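Local coordinates for protein beta-agarase (Persicobacter, PDB 6AII) that hydrolyses agarose as a beta-agarase of glycoside hydrolase family 16, releasing neoagarobiose as product, at residues F169-I173 with R209-A213; Y204-G208 with L249-G253. All coordinates share one frame; numbering follows the deposited sequence.

Contact 1: residues F169-I173 with R209-A213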
loop_
_atom_site.group_PDB
_atom_site.type_symbol
_atom_site.label_atom_id
_atom_site.label_comp_id
_atom_site.label_asym_id
_atom_site.label_seq_id
_atom_site.Cartn_x
_atom_site.Cartn_y
_atom_site.Cartn_z
ATOM N N PHE A 169 -4.004 15.371 -1.809
ATOM C CA PHE A 169 -3.953 13.998 -1.676
ATOM C C PHE A 169 -2.880 13.450 -2.616
ATOM O O PHE A 169 -2.122 12.619 -2.179
ATOM C CB PHE A 169 -5.309 13.347 -1.914
ATOM C CG PHE A 169 -6.317 13.840 -0.899
ATOM C CD1 PHE A 169 -6.415 13.239 0.338
ATOM C CD2 PHE A 169 -7.095 14.932 -1.193
ATOM C CE1 PHE A 169 -7.313 13.740 1.274
ATOM C CE2 PHE A 169 -7.948 15.447 -0.232
ATOM C CZ PHE A 169 -8.038 14.850 0.978
ATOM N N ALA A 170 -2.791 13.958 -3.838
ATOM C CA ALA A 170 -1.943 13.300 -4.837
ATOM C C ALA A 170 -0.475 13.458 -4.444
ATOM O O ALA A 170 0.346 12.659 -4.896
ATOM C CB ALA A 170 -2.194 13.904 -6.219
ATOM N N LYS A 171 -0.096 14.470 -3.704
ATOM C CA LYS A 171 1.313 14.686 -3.511
ATOM C C LYS A 171 1.910 13.781 -2.423
ATOM O O LYS A 171 3.131 13.686 -2.296
ATOM C CB LYS A 171 1.603 16.144 -3.208
ATOM C CG LYS A 171 1.213 16.606 -1.824
ATOM C CD LYS A 171 1.368 18.134 -1.717
ATOM C CE LYS A 171 0.987 18.663 -0.362
ATOM N NZ LYS A 171 1.266 20.137 -0.365
ATOM N N HIS A 172 1.058 13.141 -1.639
ATOM C CA HIS A 172 1.496 12.412 -0.468
ATOM C C HIS A 172 1.621 10.904 -0.733
ATOM O O HIS A 172 1.101 10.305 -1.703
ATOM C CB HIS A 172 0.540 12.598 0.681
ATOM C CG HIS A 172 0.478 13.933 1.252
ATOM N ND1 HIS A 172 -0.415 14.865 0.783
ATOM C CD2 HIS A 172 1.195 14.555 2.173
ATOM C CE1 HIS A 172 -0.221 15.961 1.415
ATOM N NE2 HIS A 172 0.737 15.815 2.304
ATOM N N ILE A 173 2.452 10.317 0.097
ATOM C CA ILE A 173 2.453 8.840 0.342
ATOM C C ILE A 173 2.289 8.680 1.852
ATOM O O ILE A 173 3.148 9.102 2.616
ATOM C CB ILE A 173 3.698 8.137 -0.204
ATOM C CG1 ILE A 173 3.813 8.227 -1.726
ATOM C CG2 ILE A 173 3.680 6.645 0.192
ATOM C CD1 ILE A 173 5.169 7.813 -2.275
ATOM N N ARG A 209 7.045 18.272 -5.748
ATOM C CA ARG A 209 6.511 17.081 -6.456
ATOM C C ARG A 209 4.990 17.039 -6.270
ATOM O O ARG A 209 4.497 16.929 -5.153
ATOM C CB ARG A 209 7.167 15.809 -5.929
ATOM C CG ARG A 209 6.628 14.568 -6.631
ATOM C CD ARG A 209 7.546 13.331 -6.558
ATOM N NE ARG A 209 7.091 12.279 -7.475
ATOM C CZ ARG A 209 7.854 11.261 -7.835
ATOM N NH1 ARG A 209 9.091 11.180 -7.362
ATOM N NH2 ARG A 209 7.392 10.381 -8.730
ATOM N N THR A 210 4.284 17.152 -7.379
ATOM C CA THR A 210 2.835 17.251 -7.313
ATOM C C THR A 210 2.125 15.884 -7.184
ATOM O O THR A 210 0.985 15.819 -6.690
ATOM C CB THR A 210 2.265 17.973 -8.531
ATOM O OG1 THR A 210 2.627 17.262 -9.698
ATOM C CG2 THR A 210 2.755 19.400 -8.633
ATOM N N ASP A 211 2.732 14.828 -7.673
ATOM C CA ASP A 211 2.085 13.542 -7.639
ATOM C C ASP A 211 3.149 12.469 -7.921
ATOM O O ASP A 211 4.279 12.808 -8.299
ATOM C CB ASP A 211 0.999 13.423 -8.711
ATOM C CG ASP A 211 1.550 13.540 -10.128
ATOM O OD1 ASP A 211 2.067 12.563 -10.679
ATOM O OD2 ASP A 211 1.619 14.715 -10.608
ATOM N N TRP A 212 2.741 11.207 -7.807
ATOM C CA TRP A 212 3.629 10.051 -7.957
ATOM C C TRP A 212 3.197 9.214 -9.166
ATOM O O TRP A 212 3.531 7.991 -9.216
ATOM C CB TRP A 212 3.637 9.253 -6.644
ATOM C CG TRP A 212 4.183 10.011 -5.493
ATOM C CD1 TRP A 212 3.518 10.946 -4.771
ATOM C CD2 TRP A 212 5.553 10.039 -5.046
ATOM N NE1 TRP A 212 4.332 11.499 -3.841
ATOM C CE2 TRP A 212 5.596 10.971 -3.984
ATOM C CE3 TRP A 212 6.704 9.308 -5.370
ATOM C CZ2 TRP A 212 6.746 11.290 -3.327
ATOM C CZ3 TRP A 212 7.857 9.612 -4.687
ATOM C CH2 TRP A 212 7.880 10.569 -3.664
ATOM N N ALA A 213 2.410 9.796 -10.058
ATOM C CA ALA A 213 1.743 9.010 -11.053
ATOM C C ALA A 213 2.396 9.025 -12.426
ATOM O O ALA A 213 1.770 8.506 -13.332
ATOM C CB ALA A 213 0.292 9.482 -11.199
HETATM O O HOH W 1 0.321 10.367 -6.768
HETATM O O HOH W 2 5.365 15.126 -3.032
#

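Contact 2: residues Y204-G208 with L249-G253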
loop_
_atom_site.group_PDB
_atom_site.type_symbol
_atom_site.label_atom_id
_atom_site.label_comp_id
_atom_site.label_asym_id
_atom_site.label_seq_id
_atom_site.Cartn_x
_atom_site.Cartn_y
_atom_site.Cartn_z
ATOM N N TYR A 204 3.967 11.524 3.988
ATOM C CA TYR A 204 5.231 11.921 3.291
ATOM C C TYR A 204 4.920 12.707 2.027
ATOM O O TYR A 204 4.069 12.337 1.201
ATOM C CB TYR A 204 6.004 10.661 2.883
ATOM C CG TYR A 204 7.313 10.961 2.188
ATOM C CD1 TYR A 204 8.408 11.231 2.943
ATOM C CD2 TYR A 204 7.365 11.079 0.816
ATOM C CE1 TYR A 204 9.617 11.579 2.354
ATOM C CE2 TYR A 204 8.574 11.371 0.198
ATOM C CZ TYR A 204 9.677 11.621 0.987
ATOM O OH TYR A 204 10.856 12.033 0.420
ATOM N N TYR A 205 5.674 13.805 1.815
ATOM C CA TYR A 205 5.641 14.500 0.508
ATOM C C TYR A 205 6.964 15.274 0.369
ATOM O O TYR A 205 7.735 15.325 1.301
ATOM C CB TYR A 205 4.409 15.390 0.261
ATOM C CG TYR A 205 4.395 16.685 1.033
ATOM C CD1 TYR A 205 4.051 16.709 2.375
ATOM C CD2 TYR A 205 4.699 17.869 0.378
ATOM C CE1 TYR A 205 4.046 17.903 3.096
ATOM C CE2 TYR A 205 4.642 19.073 1.076
ATOM C CZ TYR A 205 4.265 19.080 2.401
ATOM O OH TYR A 205 4.242 20.239 3.162
ATOM N N GLU A 206 7.224 15.727 -0.838
ATOM C CA GLU A 206 8.441 16.486 -1.189
ATOM C C GLU A 206 8.014 17.787 -1.840
ATOM O O GLU A 206 7.187 17.797 -2.785
ATOM C CB GLU A 206 9.282 15.672 -2.151
ATOM C CG GLU A 206 9.845 14.444 -1.512
ATOM C CD GLU A 206 10.584 13.564 -2.506
ATOM O OE1 GLU A 206 10.770 14.006 -3.645
ATOM O OE2 GLU A 206 10.938 12.444 -2.140
ATOM N N ASN A 207 8.561 18.907 -1.319
ATOM C CA ASN A 207 8.333 20.181 -1.938
ATOM C C ASN A 207 8.646 20.121 -3.436
ATOM O O ASN A 207 9.756 19.638 -3.801
ATOM C CB ASN A 207 9.231 21.253 -1.288
ATOM C CG ASN A 207 9.120 22.642 -1.906
ATOM O OD1 ASN A 207 9.575 22.951 -3.045
ATOM N ND2 ASN A 207 8.416 23.481 -1.179
ATOM N N GLY A 208 7.692 20.537 -4.277
ATOM C CA GLY A 208 7.829 20.576 -5.702
ATOM C C GLY A 208 7.189 19.427 -6.436
ATOM O O GLY A 208 6.940 19.529 -7.641
ATOM N N LEU A 249 12.619 12.213 6.971
ATOM C CA LEU A 249 12.930 13.410 6.126
ATOM C C LEU A 249 11.662 14.196 5.827
ATOM O O LEU A 249 10.669 13.599 5.358
ATOM C CB LEU A 249 13.549 12.934 4.801
ATOM C CG LEU A 249 14.885 12.241 4.950
ATOM C CD1 LEU A 249 15.477 11.919 3.568
ATOM C CD2 LEU A 249 15.868 13.094 5.757
ATOM N N ASP A 250 11.685 15.488 6.180
ATOM C CA ASP A 250 10.533 16.335 5.970
ATOM C C ASP A 250 10.485 16.774 4.505
ATOM O O ASP A 250 11.286 16.358 3.699
ATOM C CB ASP A 250 10.522 17.415 7.047
ATOM C CG ASP A 250 11.298 18.676 6.732
ATOM O OD1 ASP A 250 11.913 18.737 5.653
ATOM O OD2 ASP A 250 11.202 19.614 7.582
ATOM N N PRO A 251 9.483 17.527 4.164
ATOM C CA PRO A 251 9.226 17.858 2.765
ATOM C C PRO A 251 10.268 18.785 2.159
ATOM O O PRO A 251 10.367 18.859 0.955
ATOM C CB PRO A 251 7.900 18.577 2.718
ATOM C CG PRO A 251 7.210 18.122 3.955
ATOM C CD PRO A 251 8.291 17.848 4.970
ATOM N N ASP A 252 11.061 19.414 3.040
ATOM C CA ASP A 252 12.155 20.247 2.599
ATOM C C ASP A 252 13.484 19.511 2.670
ATOM O O ASP A 252 14.585 20.076 2.480
ATOM C CB ASP A 252 12.207 21.485 3.479
ATOM C CG ASP A 252 10.963 22.342 3.388
ATOM O OD1 ASP A 252 10.387 22.507 2.281
ATOM O OD2 ASP A 252 10.470 22.725 4.493
ATOM N N GLY A 253 13.434 18.181 2.925
ATOM C CA GLY A 253 14.642 17.377 2.985
ATOM C C GLY A 253 15.361 17.376 4.325
ATOM O O GLY A 253 16.449 16.818 4.470
HETATM O O HOH W 3 12.162 14.745 1.716
HETATM O O HOH W 4 8.223 14.463 4.007
HETATM O O HOH W 5 7.817 22.486 1.546
#

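Contact 1: residues F169-I173 with R209-A213
Ile173 and Trp212 meet through matching first torsions. CG1 of Ile173 (chi1 -64°) and CG of Trp212 (chi1 -63°) both stand anti to their own carbonyl carbons. From there Ile173 extends to CD1, which settles over the middle of the indole. Ile173 CD1 lies 3.6 Å from the centroid of the six-membered ring of Trp212, close to its normal, a CH-pi contact. Arg209 takes the opposite face of the ring. Its NE lies above the indole near the rim, and Trp212 CE3 sits over the centre of the guanidinium group. Arg209 NE also donates to Asp211 O at 3.0 Å, in the guanidinium plane, which helps fix the group there.

The indole edge does polar work. Trp212 NE1 donates to Lys171 O at 2.9 Å, a nearly straight bond (161°). The acceptor lies in the ring plane, but the N-H reaches it from above the carbonyl plane. At the same edge a water links Ala170 O to Trp212 N. Ala170 O is also approached by the CA-H of Asp211, with Asp211 CA 3.4 Å from Ala170 O. Asp211 OD1 accepts from Ala213 N in an Asx turn, which shapes the loop around Trp212.

A leucine in place of Trp212 would probably deprive Lys171 O of its indole donor and the Arg209 guanidinium of the flat surface it lies against.

Trp212 also touches Ile233 of strand 228-233. The indole thus uses its faces for an apolar and a cationic neighbour and its N-H for Lys171 O, so one direct hydrogen bond, water and apolar packing join the segments.

Contact 2: residues Y204-G208 with L249-G253
The Tyr205 ring carries Pro251 on one face. Pro251 CG stands 3.3 Å above the ring plane, offset toward the rim, in a CH-pi contact. The nearest ring atom is Tyr205 CE1, 3.3 Å from Pro251 CG, and Pro251 CB reaches the far side of the same face at CE2. Lys171 makes a cation-pi contact from the other side. The first torsion of Tyr205 (chi1 74°) places CG between the backbone N and the carbonyl carbon, which swings the ring over the proline.

The Tyr204 ring meets the end of strand 245-249 instead. Leu249 O approaches it obliquely. At its edge, in plane, lies Glu206 OE2, which accepts a hydrogen bond from Tyr204 OH at 2.6 Å through its anti lone pair. Tyr204 also packs on Val238 and Trp212. The Asn207 amide and Asp252 carboxylate planes are 49° apart. They do not bond directly, and a water accepts from Asn207 ND2 and donates to Asp252 OD1.

The main chains share one direct hydrogen bond. Asn207 N donates to Pro251 O at 2.9 Å, almost straight (173°). Pro251 CA comes within 3.3 Å of Tyr205 O as a CA-H...O contact. A second water donates to both Tyr205 O and Leu249 O, and a third donates to Asp250 O and, at longer range, to Tyr204 OH.

Pro251 occupies the second position of a type I beta turn from Asp250 to Gly253, closed by Gly253 N to Asp250 O at 2.9 Å. Asp250 OD1 adds an Asx turn by accepting from Asp252 N, and also accepts from Lys254 N. The turn lies in the hairpin connection between antiparallel strands 245-249 and 255-259, with Gly253 at positive phi, and Tyr205 rests its ring on it.

In the fold
Contacts 1 and 2 lie with centres about 11 Å apart on one side of the chain's centre. Their segments alternate along the chain: 169-173, then 204-208 running straight into 209-213, then 249-253. The loop between strands 203-204 and 217-225 therefore serves both. The contacts also touch directly. Ile173 N and Tyr204 O, 2.8 Å apart, probably hydrogen-bond where strands 173-181 and 203-204 pair, and the rings of Tyr205 and His172 meet. Those two strands belong to the mixed sheet, whereas the hairpin of contact 2 belongs to the antiparallel one. The loop thus connects both sheets of the beta-jelly-roll sandwich known for this family.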